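Cypemycin cysteine dehydrogenase (decarboxylating) (PDB 6JDD) catalyses the FAD-dependent oxidative decarboxylation of the C-terminal cysteine of the cypemycin precursor peptide, a step in the biosynthesis of this linaridin. Local coordinates at residues 43-46 with 47-50; 94-97 with 98-101; 108-111 with 112-115; 133-136 with 137-141. All coordinates share one frame; numbering follows the deposited sequence.

Interaction 1 (43-46 with 47-50); sequences SVTP and AASR. With FAD (flavin-adenine dinucleotide), chain B.
Just past the end of strand 39-44, the backbone from Thr-45 turns through Pro-46 into residues 47-50, which have helical torsions without the full bonding of a regular helix; the CA atoms of Thr-45 and Ala-48 come within 5.1 Å. Ser-49 N donates to Thr-45 O over 3.0 Å, and Arg-50 N closes on Ala-47 O. The Thr-45 side chain links this turn to the cofactor. With chi1 at 68°, its hydroxyl sits between the backbone N and the carbonyl carbon, where OG1 accepts from Ala-48 N (3.1 Å, N-H...O 161°) and donates to O2P of the FAD. Its methyl CG2 lies beside the same diphosphate, 3.7 Å from O3P. The second phosphate is met from the backbone: Ala-47 N donates to FAD O2A at 3.2 Å. Behind the turn, Val-44 CG1 rests on the methyl CB of Ala-48 (3.7 Å), joining the strand end to the turn by an apolar contact. Arg-50, bent at chi3, brings one guanidinium face against Ala-47 CA, off toward its rim, while an edge comes near the ribityl O2' of FAD; its salt bridge is to Asp-71 of a neighbouring subunit. With a donor and an acceptor role both in use, the Thr-45 hydroxyl is probably fixed in its rotation. Here the two phosphates are gripped by neutral donors, a hydroxyl and a main-chain amide two residues apart, so the turn probably helps to position the diphosphate.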
loop_
_atom_site.group_PDB
_atom_site.type_symbol
_atom_site.label_atom_id
_atom_site.label_comp_id
_atom_site.label_asym_id
_atom_site.label_seq_id
_atom_site.Cartn_x
_atom_site.Cartn_y
_atom_site.Cartn_z
ATOM N N SER A 43 30.031 0.853 6.059
ATOM C CA SER A 43 28.957 -0.043 5.563
ATOM C C SER A 43 28.156 -0.523 6.776
ATOM O O SER A 43 28.716 -0.682 7.849
ATOM C CB SER A 43 29.495 -1.189 4.716
ATOM O OG SER A 43 30.388 -2.029 5.437
ATOM N N VAL A 44 26.867 -0.695 6.619
ATOM C CA VAL A 44 25.995 -1.042 7.764
ATOM C C VAL A 44 25.047 -2.145 7.302
ATOM O O VAL A 44 24.375 -1.975 6.311
ATOM C CB VAL A 44 25.210 0.194 8.237
ATOM C CG1 VAL A 44 24.345 -0.132 9.424
ATOM C CG2 VAL A 44 26.103 1.366 8.558
ATOM N N THR A 45 24.959 -3.234 8.036
ATOM C CA THR A 45 24.088 -4.375 7.674
ATOM C C THR A 45 22.676 -3.981 8.021
ATOM O O THR A 45 22.475 -3.192 8.923
ATOM C CB THR A 45 24.406 -5.697 8.382
ATOM O OG1 THR A 45 24.108 -5.636 9.784
ATOM C CG2 THR A 45 25.832 -6.138 8.144
ATOM N N PRO A 46 21.683 -4.540 7.308
ATOM C CA PRO A 46 20.288 -4.343 7.667
ATOM C C PRO A 46 20.095 -4.531 9.196
ATOM O O PRO A 46 19.506 -3.723 9.818
ATOM C CB PRO A 46 19.630 -5.404 6.782
ATOM C CG PRO A 46 20.472 -5.402 5.543
ATOM C CD PRO A 46 21.871 -5.376 6.112
ATOM N N ALA A 47 20.605 -5.622 9.756
ATOM C CA ALA A 47 20.441 -5.904 11.194
ATOM C C ALA A 47 20.952 -4.699 11.974
ATOM O O ALA A 47 20.280 -4.229 12.876
ATOM C CB ALA A 47 21.162 -7.174 11.575
ATOM N N ALA A 48 22.151 -4.222 11.674
ATOM C CA ALA A 48 22.782 -3.127 12.458
ATOM C C ALA A 48 21.936 -1.856 12.331
ATOM O O ALA A 48 21.945 -1.018 13.232
ATOM C CB ALA A 48 24.180 -2.880 11.963
ATOM N N SER A 49 21.238 -1.717 11.218
ATOM C CA SER A 49 20.413 -0.526 10.904
ATOM C C SER A 49 19.165 -0.547 11.790
ATOM O O SER A 49 18.514 0.435 11.798
ATOM C CB SER A 49 20.050 -0.432 9.432
ATOM O OG SER A 49 19.037 -1.395 9.090
ATOM N N ARG A 50 18.906 -1.602 12.548
ATOM C CA ARG A 50 17.828 -1.619 13.572
ATOM C C ARG A 50 18.373 -1.060 14.881
ATOM O O ARG A 50 17.567 -0.883 15.780
ATOM C CB ARG A 50 17.295 -3.040 13.847
ATOM C CG ARG A 50 16.565 -3.707 12.678
ATOM C CD ARG A 50 16.096 -5.148 12.977
ATOM N NE ARG A 50 17.139 -6.182 13.198
ATOM C CZ ARG A 50 17.235 -7.393 12.578
ATOM N NH1 ARG A 50 16.355 -7.770 11.667
ATOM N NH2 ARG A 50 18.228 -8.237 12.865
HETATM P PA FAD B . 22.867 -9.233 8.147
HETATM O O1A FAD B . 23.243 -8.711 6.799
HETATM O O2A FAD B . 21.819 -8.504 8.920
HETATM O O5B FAD B . 22.457 -10.779 8.022
HETATM C C5B FAD B . 21.064 -11.111 7.794
HETATM C C4B FAD B . 20.976 -12.474 7.152
HETATM O O4B FAD B . 20.116 -12.396 5.986
HETATM C C3B FAD B . 22.299 -13.069 6.652
HETATM O O3B FAD B . 22.333 -14.479 6.836
HETATM C C2B FAD B . 22.291 -12.697 5.167
HETATM O O2B FAD B . 23.084 -13.561 4.382
HETATM C C1B FAD B . 20.809 -12.838 4.841
HETATM N N9A FAD B . 20.378 -12.030 3.707
HETATM C C8A FAD B . 21.114 -11.672 2.605
HETATM N N7A FAD B . 20.430 -10.935 1.760
HETATM C C5A FAD B . 19.174 -10.804 2.342
HETATM C C6A FAD B . 18.000 -10.140 1.939
HETATM N N6A FAD B . 17.891 -9.452 0.806
HETATM N N1A FAD B . 16.929 -10.217 2.763
HETATM C C2A FAD B . 17.044 -10.912 3.903
HETATM N N3A FAD B . 18.093 -11.574 4.384
HETATM C C4A FAD B . 19.136 -11.478 3.543
HETATM N N1 FAD B . 24.596 -11.405 17.536
HETATM C C2 FAD B . 25.907 -11.457 17.865
HETATM O O2 FAD B . 26.688 -12.184 17.248
HETATM N N3 FAD B . 26.424 -10.718 18.883
HETATM C C4 FAD B . 25.645 -9.875 19.637
HETATM O O4 FAD B . 26.151 -9.229 20.543
HETATM C C4X FAD B . 24.274 -9.794 19.325
HETATM N N5 FAD B . 23.517 -8.996 20.033
HETATM C C5X FAD B . 22.187 -8.935 19.709
HETATM C C6 FAD B . 21.358 -8.082 20.459
HETATM C C7 FAD B . 20.015 -7.970 20.192
HETATM C C7M FAD B . 19.156 -7.046 21.016
HETATM C C8 FAD B . 19.450 -8.728 19.136
HETATM C C8M FAD B . 17.980 -8.622 18.823
HETATM C C9 FAD B . 20.254 -9.568 18.392
HETATM C C9A FAD B . 21.627 -9.689 18.660
HETATM N N10 FAD B . 22.467 -10.527 17.928
HETATM C C10 FAD B . 23.813 -10.611 18.233
HETATM C "C1'" FAD B . 21.917 -11.332 16.823
HETATM C "C2'" FAD B . 22.204 -10.713 15.469
HETATM O "O2'" FAD B . 21.504 -9.479 15.346
HETATM C "C3'" FAD B . 21.780 -11.651 14.336
HETATM O "O3'" FAD B . 22.629 -12.794 14.327
HETATM C "C4'" FAD B . 21.807 -10.995 12.953
HETATM O "O4'" FAD B . 21.375 -11.937 11.968
HETATM C "C5'" FAD B . 23.178 -10.479 12.584
HETATM O "O5'" FAD B . 23.176 -10.044 11.197
HETATM P P FAD B . 24.438 -9.235 10.628
HETATM O O1P FAD B . 25.679 -9.986 10.980
HETATM O O2P FAD B . 24.313 -7.808 11.050
HETATM O O3P FAD B . 24.190 -9.339 9.046
#

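Interaction 2 (94-97 with 98-101); sequences PATL and DTVM. With FAD (flavin-adenine dinucleotide), chain B.
Thr-96 ends the run from strand 90-95 and starts helix 97-104, its carbonyl O accepting from Val-100 N at 3.1 Å as Leu-97 O does from Met-101 N. Thr-96 is the N-cap: with chi1 at 54°, OG1 is turned over the first helical turn and accepts from Thr-99 N (3.1 Å, N-H...O 147°). The same hydroxyl donates to FAD O1P at 2.6 Å, and Thr-99 OG1 adds a second bond to that oxygen at 2.7 Å. Leu-97 N points at the flavin carbonyl O2 over 2.7 Å. The positive end of the helix dipole would probably stabilise the negative phosphate and polarise the flavin C2=O2 carbonyl. A valine at Thr-96 would probably leave Thr-99 N without its capping acceptor and O1P held by one hydroxyl fewer. Away from the FAD, the side chains of Leu-97 and Met-101 cross obliquely, CD1 to CG at 4.0 Å, and Val-100 CG2 packs on Ala-95 CB. Asp-98 forms a salt bridge with Arg-107 of a neighbouring subunit. A capped helix following a strand of a parallel sheet, its N-terminus directed at a phosphate, is typical of nucleotide-binding Rossmann-like folds, and here forms part of the FAD site.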
loop_
_atom_site.group_PDB
_atom_site.type_symbol
_atom_site.label_atom_id
_atom_site.label_comp_id
_atom_site.label_asym_id
_atom_site.label_seq_id
_atom_site.Cartn_x
_atom_site.Cartn_y
_atom_site.Cartn_z
ATOM N N PRO A 94 30.851 -3.416 15.405
ATOM C CA PRO A 94 31.190 -4.746 15.897
ATOM C C PRO A 94 30.957 -5.882 14.894
ATOM O O PRO A 94 30.371 -5.651 13.849
ATOM C CB PRO A 94 30.179 -4.914 17.021
ATOM C CG PRO A 94 28.953 -4.260 16.471
ATOM C CD PRO A 94 29.495 -3.027 15.779
ATOM N N ALA A 95 31.425 -7.086 15.249
ATOM C CA ALA A 95 31.288 -8.292 14.409
ATOM C C ALA A 95 30.455 -9.301 15.149
ATOM O O ALA A 95 30.880 -9.765 16.154
ATOM C CB ALA A 95 32.611 -8.854 14.086
ATOM N N THR A 96 29.294 -9.598 14.606
ATOM C CA THR A 96 28.425 -10.683 15.118
ATOM C C THR A 96 29.099 -12.051 14.865
ATOM O O THR A 96 29.902 -12.209 13.921
ATOM C CB THR A 96 27.018 -10.605 14.506
ATOM O OG1 THR A 96 27.165 -10.592 13.081
ATOM C CG2 THR A 96 26.263 -9.372 14.970
ATOM N N LEU A 97 28.638 -13.034 15.620
ATOM C CA LEU A 97 28.901 -14.484 15.396
ATOM C C LEU A 97 28.566 -14.831 13.951
ATOM O O LEU A 97 29.453 -15.365 13.284
ATOM C CB LEU A 97 28.060 -15.262 16.404
ATOM C CG LEU A 97 28.079 -16.782 16.296
ATOM C CD1 LEU A 97 29.475 -17.308 16.085
ATOM C CD2 LEU A 97 27.511 -17.394 17.546
ATOM N N ASP A 98 27.392 -14.402 13.470
ATOM C CA ASP A 98 26.928 -14.796 12.139
ATOM C C ASP A 98 27.815 -14.143 11.072
ATOM O O ASP A 98 28.037 -14.765 10.036
ATOM C CB ASP A 98 25.443 -14.512 11.942
ATOM C CG ASP A 98 24.925 -15.348 10.789
ATOM O OD1 ASP A 98 24.938 -16.587 10.926
ATOM O OD2 ASP A 98 24.567 -14.754 9.744
ATOM N N THR A 99 28.241 -12.920 11.265
ATOM C CA THR A 99 29.040 -12.247 10.203
ATOM C C THR A 99 30.349 -13.036 10.094
ATOM O O THR A 99 30.798 -13.317 8.967
ATOM C CB THR A 99 29.212 -10.724 10.409
ATOM O OG1 THR A 99 28.109 -9.940 9.923
ATOM C CG2 THR A 99 30.439 -10.211 9.687
ATOM N N VAL A 100 30.910 -13.422 11.235
ATOM C CA VAL A 100 32.197 -14.168 11.268
ATOM C C VAL A 100 32.037 -15.572 10.680
ATOM O O VAL A 100 32.900 -15.948 9.932
ATOM C CB VAL A 100 32.760 -14.169 12.681
ATOM C CG1 VAL A 100 33.989 -15.045 12.771
ATOM C CG2 VAL A 100 33.085 -12.740 13.051
ATOM N N MET A 101 30.940 -16.277 10.963
ATOM C CA MET A 101 30.662 -17.563 10.299
ATOM C C MET A 101 30.593 -17.381 8.759
ATOM O O MET A 101 31.206 -18.150 8.035
ATOM C CB MET A 101 29.384 -18.200 10.840
ATOM C CG MET A 101 29.389 -18.513 12.305
ATOM S SD MET A 101 30.683 -19.716 12.850
ATOM C CE MET A 101 32.068 -18.611 13.170
HETATM P PA FAD B . 22.867 -9.233 8.147
HETATM O O1A FAD B . 23.243 -8.711 6.799
HETATM O O2A FAD B . 21.819 -8.504 8.920
HETATM O O5B FAD B . 22.457 -10.779 8.022
HETATM C C5B FAD B . 21.064 -11.111 7.794
HETATM C C4B FAD B . 20.976 -12.474 7.152
HETATM O O4B FAD B . 20.116 -12.396 5.986
HETATM C C3B FAD B . 22.299 -13.069 6.652
HETATM O O3B FAD B . 22.333 -14.479 6.836
HETATM C C2B FAD B . 22.291 -12.697 5.167
HETATM O O2B FAD B . 23.084 -13.561 4.382
HETATM C C1B FAD B . 20.809 -12.838 4.841
HETATM N N9A FAD B . 20.378 -12.030 3.707
HETATM C C8A FAD B . 21.114 -11.672 2.605
HETATM N N7A FAD B . 20.430 -10.935 1.760
HETATM C C5A FAD B . 19.174 -10.804 2.342
HETATM C C6A FAD B . 18.000 -10.140 1.939
HETATM N N6A FAD B . 17.891 -9.452 0.806
HETATM N N1A FAD B . 16.929 -10.217 2.763
HETATM C C2A FAD B . 17.044 -10.912 3.903
HETATM N N3A FAD B . 18.093 -11.574 4.384
HETATM C C4A FAD B . 19.136 -11.478 3.543
HETATM N N1 FAD B . 24.596 -11.405 17.536
HETATM C C2 FAD B . 25.907 -11.457 17.865
HETATM O O2 FAD B . 26.688 -12.184 17.248
HETATM N N3 FAD B . 26.424 -10.718 18.883
HETATM C C4 FAD B . 25.645 -9.875 19.637
HETATM O O4 FAD B . 26.151 -9.229 20.543
HETATM C C4X FAD B . 24.274 -9.794 19.325
HETATM N N5 FAD B . 23.517 -8.996 20.033
HETATM C C5X FAD B . 22.187 -8.935 19.709
HETATM C C6 FAD B . 21.358 -8.082 20.459
HETATM C C7 FAD B . 20.015 -7.970 20.192
HETATM C C7M FAD B . 19.156 -7.046 21.016
HETATM C C8 FAD B . 19.450 -8.728 19.136
HETATM C C8M FAD B . 17.980 -8.622 18.823
HETATM C C9 FAD B . 20.254 -9.568 18.392
HETATM C C9A FAD B . 21.627 -9.689 18.660
HETATM N N10 FAD B . 22.467 -10.527 17.928
HETATM C C10 FAD B . 23.813 -10.611 18.233
HETATM C "C1'" FAD B . 21.917 -11.332 16.823
HETATM C "C2'" FAD B . 22.204 -10.713 15.469
HETATM O "O2'" FAD B . 21.504 -9.479 15.346
HETATM C "C3'" FAD B . 21.780 -11.651 14.336
HETATM O "O3'" FAD B . 22.629 -12.794 14.327
HETATM C "C4'" FAD B . 21.807 -10.995 12.953
HETATM O "O4'" FAD B . 21.375 -11.937 11.968
HETATM C "C5'" FAD B . 23.178 -10.479 12.584
HETATM O "O5'" FAD B . 23.176 -10.044 11.197
HETATM P P FAD B . 24.438 -9.235 10.628
HETATM O O1P FAD B . 25.679 -9.986 10.980
HETATM O O2P FAD B . 24.313 -7.808 11.050
HETATM O O3P FAD B . 24.190 -9.339 9.046
#

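Interaction 3 (108-111 with 112-115); sequences ADSP and ALMM. With FAD (flavin-adenine dinucleotide), chain C.
Met-114 carries CG anti to its own backbone N (chi1 177°) and then folds at its next two torsions, which swings the methyl CE back across the helix start to Ala-108 CB, 3.8 Å away. The same methyl lies 3.4 Å from N1 of the flavin of a second FAD (chain C), whose other hydrogen-bonding partners lie on a neighbouring subunit. Ser-110, the N-cap of helix 111-118, has chi1 near 80°; OG therefore stands between the backbone N and the carbonyl carbon and faces Leu-113 N at 3.4 Å, a weak capping bond. More of the hold comes from the main chain. Ser-110 O accepts from Met-114 N at 3.0 Å with the hydrogen well aligned (N-H...O 167°), and Pro-111 O accepts from Met-115 N at 3.0 Å. The stronger partner of the Ser-110 hydroxyl is Asp-68, whose other carboxylate oxygen takes Ala-112 N; one acid thus binds both the cap residue and a first-turn amide. On the cofactor side, Ala-108 O accepts from the ribityl hydroxyl O3' of FAD at 2.8 Å. Ala-108 N is hydrogen-bonded to Asp-98 of the same neighbouring subunit, so both polar atoms of the Ala-108 main chain take part in the interface. Asp-109 turns its carboxylate back to Arg-102 of its own chain in a salt bridge. The loop before the helix meets the ribityl chain, and the methionine the flavin ring, of an FAD bound mainly by another subunit, consistent with a cofactor site shared between subunits in the homooligomeric flavin-containing cysteine decarboxylases.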
loop_
_atom_site.group_PDB
_atom_site.type_symbol
_atom_site.label_atom_id
_atom_site.label_comp_id
_atom_site.label_asym_id
_atom_site.label_seq_id
_atom_site.Cartn_x
_atom_site.Cartn_y
_atom_site.Cartn_z
ATOM N N ALA A 108 29.481 -14.581 -0.034
ATOM C CA ALA A 108 29.425 -13.256 -0.680
ATOM C C ALA A 108 27.964 -12.845 -0.874
ATOM O O ALA A 108 27.672 -12.308 -1.938
ATOM C CB ALA A 108 30.140 -13.329 -1.997
ATOM N N ASP A 109 27.095 -13.100 0.109
ATOM C CA ASP A 109 25.619 -12.858 -0.028
ATOM C C ASP A 109 25.252 -11.402 0.355
ATOM O O ASP A 109 24.045 -11.073 0.553
ATOM C CB ASP A 109 24.816 -13.884 0.786
ATOM C CG ASP A 109 25.234 -13.992 2.248
ATOM O OD1 ASP A 109 26.332 -13.485 2.574
ATOM O OD2 ASP A 109 24.494 -14.633 3.015
ATOM N N SER A 110 26.262 -10.560 0.537
ATOM C CA SER A 110 26.103 -9.107 0.735
ATOM C C SER A 110 27.318 -8.446 0.126
ATOM O O SER A 110 28.341 -9.052 -0.032
ATOM C CB SER A 110 25.891 -8.760 2.174
ATOM O OG SER A 110 27.098 -8.726 2.910
ATOM N N PRO A 111 27.206 -7.230 -0.389
ATOM C CA PRO A 111 28.360 -6.620 -1.056
ATOM C C PRO A 111 29.551 -6.400 -0.128
ATOM O O PRO A 111 30.611 -6.463 -0.609
ATOM C CB PRO A 111 27.752 -5.298 -1.563
ATOM C CG PRO A 111 26.525 -5.092 -0.705
ATOM C CD PRO A 111 25.967 -6.460 -0.475
ATOM N N ALA A 112 29.330 -6.124 1.165
ATOM C CA ALA A 112 30.408 -5.995 2.177
ATOM C C ALA A 112 31.112 -7.344 2.316
ATOM O O ALA A 112 32.310 -7.385 2.463
ATOM C CB ALA A 112 29.916 -5.507 3.517
ATOM N N LEU A 113 30.375 -8.440 2.252
ATOM C CA LEU A 113 31.051 -9.748 2.383
ATOM C C LEU A 113 31.821 -10.083 1.110
ATOM O O LEU A 113 32.879 -10.650 1.244
ATOM C CB LEU A 113 30.090 -10.829 2.875
ATOM C CG LEU A 113 30.389 -11.223 4.316
ATOM C CD1 LEU A 113 29.432 -10.580 5.285
ATOM C CD2 LEU A 113 30.449 -12.717 4.501
ATOM N N MET A 114 31.299 -9.742 -0.067
ATOM C CA MET A 114 32.096 -9.902 -1.305
ATOM C C MET A 114 33.415 -9.142 -1.093
ATOM O O MET A 114 34.467 -9.707 -1.295
ATOM C CB MET A 114 31.329 -9.381 -2.531
ATOM C CG MET A 114 32.103 -9.434 -3.845
ATOM S SD MET A 114 32.280 -11.125 -4.400
ATOM C CE MET A 114 30.706 -11.350 -5.242
ATOM N N MET A 115 33.291 -7.896 -0.642
ATOM C CA MET A 115 34.417 -6.970 -0.435
ATOM C C MET A 115 35.423 -7.604 0.524
ATOM O O MET A 115 36.590 -7.648 0.192
ATOM C CB MET A 115 33.843 -5.675 0.121
ATOM C CG MET A 115 34.870 -4.597 0.341
ATOM S SD MET A 115 34.097 -3.148 1.063
ATOM C CE MET A 115 33.708 -3.711 2.713
HETATM P PA FAD C . 20.198 -15.666 -4.595
HETATM O O1A FAD C . 19.087 -16.661 -4.524
HETATM O O2A FAD C . 19.906 -14.319 -5.166
HETATM O O5B FAD C . 20.853 -15.497 -3.141
HETATM C C5B FAD C . 20.336 -14.464 -2.263
HETATM C C4B FAD C . 20.644 -14.827 -0.831
HETATM O O4B FAD C . 19.433 -14.713 -0.041
HETATM C C3B FAD C . 21.161 -16.254 -0.595
HETATM O O3B FAD C . 22.130 -16.286 0.445
HETATM C C2B FAD C . 19.887 -17.007 -0.201
HETATM O O2B FAD C . 20.151 -18.155 0.577
HETATM C C1B FAD C . 19.155 -15.937 0.601
HETATM N N9A FAD C . 17.709 -16.116 0.632
HETATM C C8A FAD C . 17.009 -17.297 0.591
HETATM N N7A FAD C . 15.709 -17.114 0.637
HETATM C C5A FAD C . 15.549 -15.735 0.713
HETATM C C6A FAD C . 14.411 -14.909 0.789
HETATM N N6A FAD C . 13.163 -15.368 0.800
HETATM N N1A FAD C . 14.617 -13.572 0.853
HETATM C C2A FAD C . 15.877 -13.115 0.841
HETATM N N3A FAD C . 17.019 -13.794 0.773
HETATM C C4A FAD C . 16.779 -15.114 0.711
HETATM N N1 FAD C . 28.803 -12.307 -7.843
HETATM C C2 FAD C . 29.583 -13.244 -8.428
HETATM O O2 FAD C . 29.880 -14.284 -7.835
HETATM N N3 FAD C . 30.075 -13.088 -9.686
HETATM C C4 FAD C . 29.809 -11.970 -10.437
HETATM O O4 FAD C . 30.272 -11.871 -11.564
HETATM C C4X FAD C . 28.999 -10.972 -9.862
HETATM N N5 FAD C . 28.735 -9.899 -10.564
HETATM C C5X FAD C . 27.945 -8.943 -9.982
HETATM C C6 FAD C . 27.650 -7.784 -10.722
HETATM C C7 FAD C . 26.865 -6.782 -10.202
HETATM C C7M FAD C . 26.569 -5.553 -11.022
HETATM C C8 FAD C . 26.338 -6.919 -8.894
HETATM C C8M FAD C . 25.474 -5.836 -8.303
HETATM C C9 FAD C . 26.620 -8.052 -8.159
HETATM C C9A FAD C . 27.422 -9.080 -8.682
HETATM N N10 FAD C . 27.726 -10.237 -7.967
HETATM C C10 FAD C . 28.522 -11.219 -8.527
HETATM C "C1'" FAD C . 27.198 -10.416 -6.602
HETATM C "C2'" FAD C . 25.989 -11.332 -6.575
HETATM O "O2'" FAD C . 24.904 -10.717 -7.262
HETATM C "C3'" FAD C . 25.568 -11.641 -5.136
HETATM O "O3'" FAD C . 26.566 -12.446 -4.515
HETATM C "C4'" FAD C . 24.216 -12.350 -5.030
HETATM O "O4'" FAD C . 23.898 -12.574 -3.655
HETATM C "C5'" FAD C . 24.193 -13.667 -5.770
HETATM O "O5'" FAD C . 22.955 -14.369 -5.474
HETATM P P FAD C . 22.576 -15.679 -6.318
HETATM O O1P FAD C . 23.755 -16.594 -6.324
HETATM O O2P FAD C . 21.991 -15.248 -7.622
HETATM O O3P FAD C . 21.419 -16.315 -5.407
#

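Interaction 4 (133-136 with 137-141); sequences NEIV and ENNVQ
Asn-139 and Ile-135 lie side by side on helix 134-142, the connecting helix of a beta-alpha-beta unit between strands 123-127 and 149-151. Ile-135 O is gripped by two donors of the same residue: Asn-139 N at 3.2 Å and Asn-139 ND2 at 2.7 Å, which reach it from opposite faces of the carbonyl plane. ND2 stands well above that plane, 46° out of it, and so is not on a lone pair. This is the packed side of the helix, where Asn-139 OD1 bonds Gln-105 and Val-136 presses on Leu-97 and Met-101 of helix 97-104. Replacing Asn-139 by a leucine would probably leave Gln-105 NE2 without its acceptor and Ile-135 O with only its main-chain donor. At the helix start, Asn-133 is the N-cap, with OD1 receiving Val-136 N at 3.0 Å and its own ND2 held by Gln-117 of a neighbouring subunit. The solvent side is looser. Glu-137 bends back along the first turn, where OE2 bonds Ser-132, and its OE1 stays 6.0 Å from Glu-134 OE2, a like charge that would probably repel it mildly. Asn-138, exposed but touching Leu-145 of a neighbouring subunit, is bound across the contact through its main chain, N to Glu-134 O. Back on the packed side, Val-140 CG2 lies 3.3 Å from Val-136 O.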
loop_
_atom_site.group_PDB
_atom_site.type_symbol
_atom_site.label_atom_id
_atom_site.label_comp_id
_atom_site.label_asym_id
_atom_site.label_seq_id
_atom_site.Cartn_x
_atom_site.Cartn_y
_atom_site.Cartn_z
ATOM N N ASN A 133 30.664 -22.457 20.661
ATOM C CA ASN A 133 30.689 -23.930 20.813
ATOM C C ASN A 133 31.839 -24.437 19.951
ATOM O O ASN A 133 32.533 -23.624 19.349
ATOM C CB ASN A 133 29.330 -24.538 20.479
ATOM C CG ASN A 133 28.915 -24.298 19.039
ATOM O OD1 ASN A 133 29.699 -24.468 18.103
ATOM N ND2 ASN A 133 27.658 -23.921 18.829
ATOM N N GLU A 134 31.954 -25.740 19.811
ATOM C CA GLU A 134 33.114 -26.384 19.135
ATOM C C GLU A 134 33.091 -26.063 17.634
ATOM O O GLU A 134 34.189 -25.897 17.036
ATOM C CB GLU A 134 33.123 -27.886 19.429
ATOM C CG GLU A 134 33.157 -28.184 20.941
ATOM C CD GLU A 134 31.856 -28.283 21.771
ATOM O OE1 GLU A 134 31.914 -29.029 22.776
ATOM O OE2 GLU A 134 30.794 -27.615 21.472
ATOM N N ILE A 135 31.896 -25.955 17.066
ATOM C CA ILE A 135 31.729 -25.761 15.616
ATOM C C ILE A 135 32.031 -24.307 15.281
ATOM O O ILE A 135 32.709 -24.044 14.298
ATOM C CB ILE A 135 30.314 -26.166 15.236
ATOM C CG1 ILE A 135 30.198 -27.684 15.314
ATOM C CG2 ILE A 135 29.951 -25.623 13.880
ATOM C CD1 ILE A 135 28.786 -28.150 15.182
ATOM N N VAL A 136 31.630 -23.396 16.147
ATOM C CA VAL A 136 31.963 -21.951 15.973
ATOM C C VAL A 136 33.490 -21.773 16.026
ATOM O O VAL A 136 34.052 -21.093 15.193
ATOM C CB VAL A 136 31.211 -21.114 17.035
ATOM C CG1 VAL A 136 31.690 -19.687 17.091
ATOM C CG2 VAL A 136 29.706 -21.145 16.811
ATOM N N GLU A 137 34.135 -22.372 17.016
ATOM C CA GLU A 137 35.596 -22.258 17.242
ATOM C C GLU A 137 36.292 -22.798 15.984
ATOM O O GLU A 137 37.299 -22.205 15.608
ATOM C CB GLU A 137 36.008 -22.932 18.557
ATOM C CG GLU A 137 35.669 -22.066 19.779
ATOM C CD GLU A 137 35.193 -22.755 21.094
ATOM O OE1 GLU A 137 35.575 -23.970 21.354
ATOM O OE2 GLU A 137 34.433 -22.084 21.918
ATOM N N ASN A 138 35.759 -23.859 15.365
ATOM C CA ASN A 138 36.422 -24.416 14.159
ATOM C C ASN A 138 36.373 -23.425 13.012
ATOM O O ASN A 138 37.408 -23.259 12.319
ATOM C CB ASN A 138 35.913 -25.798 13.742
ATOM C CG ASN A 138 36.557 -26.903 14.540
ATOM O OD1 ASN A 138 37.528 -26.704 15.321
ATOM N ND2 ASN A 138 35.967 -28.067 14.358
ATOM N N ASN A 139 35.212 -22.845 12.798
ATOM C CA ASN A 139 34.973 -21.778 11.774
ATOM C C ASN A 139 35.853 -20.527 12.017
ATOM O O ASN A 139 36.428 -20.031 11.053
ATOM C CB ASN A 139 33.488 -21.446 11.659
ATOM C CG ASN A 139 32.748 -22.565 10.964
ATOM O OD1 ASN A 139 32.870 -22.739 9.780
ATOM N ND2 ASN A 139 32.122 -23.449 11.701
ATOM N N VAL A 140 36.013 -20.096 13.255
ATOM C CA VAL A 140 37.025 -19.053 13.623
ATOM C C VAL A 140 38.484 -19.469 13.302
ATOM O O VAL A 140 39.244 -18.573 12.829
ATOM C CB VAL A 140 36.915 -18.778 15.119
ATOM C CG1 VAL A 140 38.070 -17.921 15.567
ATOM C CG2 VAL A 140 35.581 -18.149 15.442
ATOM N N GLN A 141 38.871 -20.740 13.570
ATOM C CA GLN A 141 40.219 -21.269 13.214
ATOM C C GLN A 141 40.367 -21.151 11.689
ATOM O O GLN A 141 41.498 -20.866 11.212
ATOM C CB GLN A 141 40.470 -22.734 13.634
ATOM C CG GLN A 141 41.075 -22.976 15.010
ATOM C CD GLN A 141 41.531 -24.427 15.130
ATOM O OE1 GLN A 141 41.082 -25.343 14.405
ATOM N NE2 GLN A 141 42.465 -24.665 16.056
#

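Interactions 2 and 3 are buried, interactions 1 and 4 only partly so. Interactions 1 and 2 follow strands 39-44 and 90-95 of one parallel sheet, separated by strand 10-15, and bind the same FAD without touching: interaction 1 bonds both phosphates, interaction 2 one phosphate and the flavin. Interaction 3 meets a different FAD, that of a neighbouring subunit, and packs on interaction 1 through Ala-112 and Ser-43. Interaction 4, without a cofactor bond, joins interaction 2 by apolar packing, Leu-97 CD1 to Val-136 CG1 at 3.4 Å. N-caps open the helices of interactions 2, 3 and 4, with different side-chain partners: a phosphate, an aspartate of the same chain and a glutamine of another subunit.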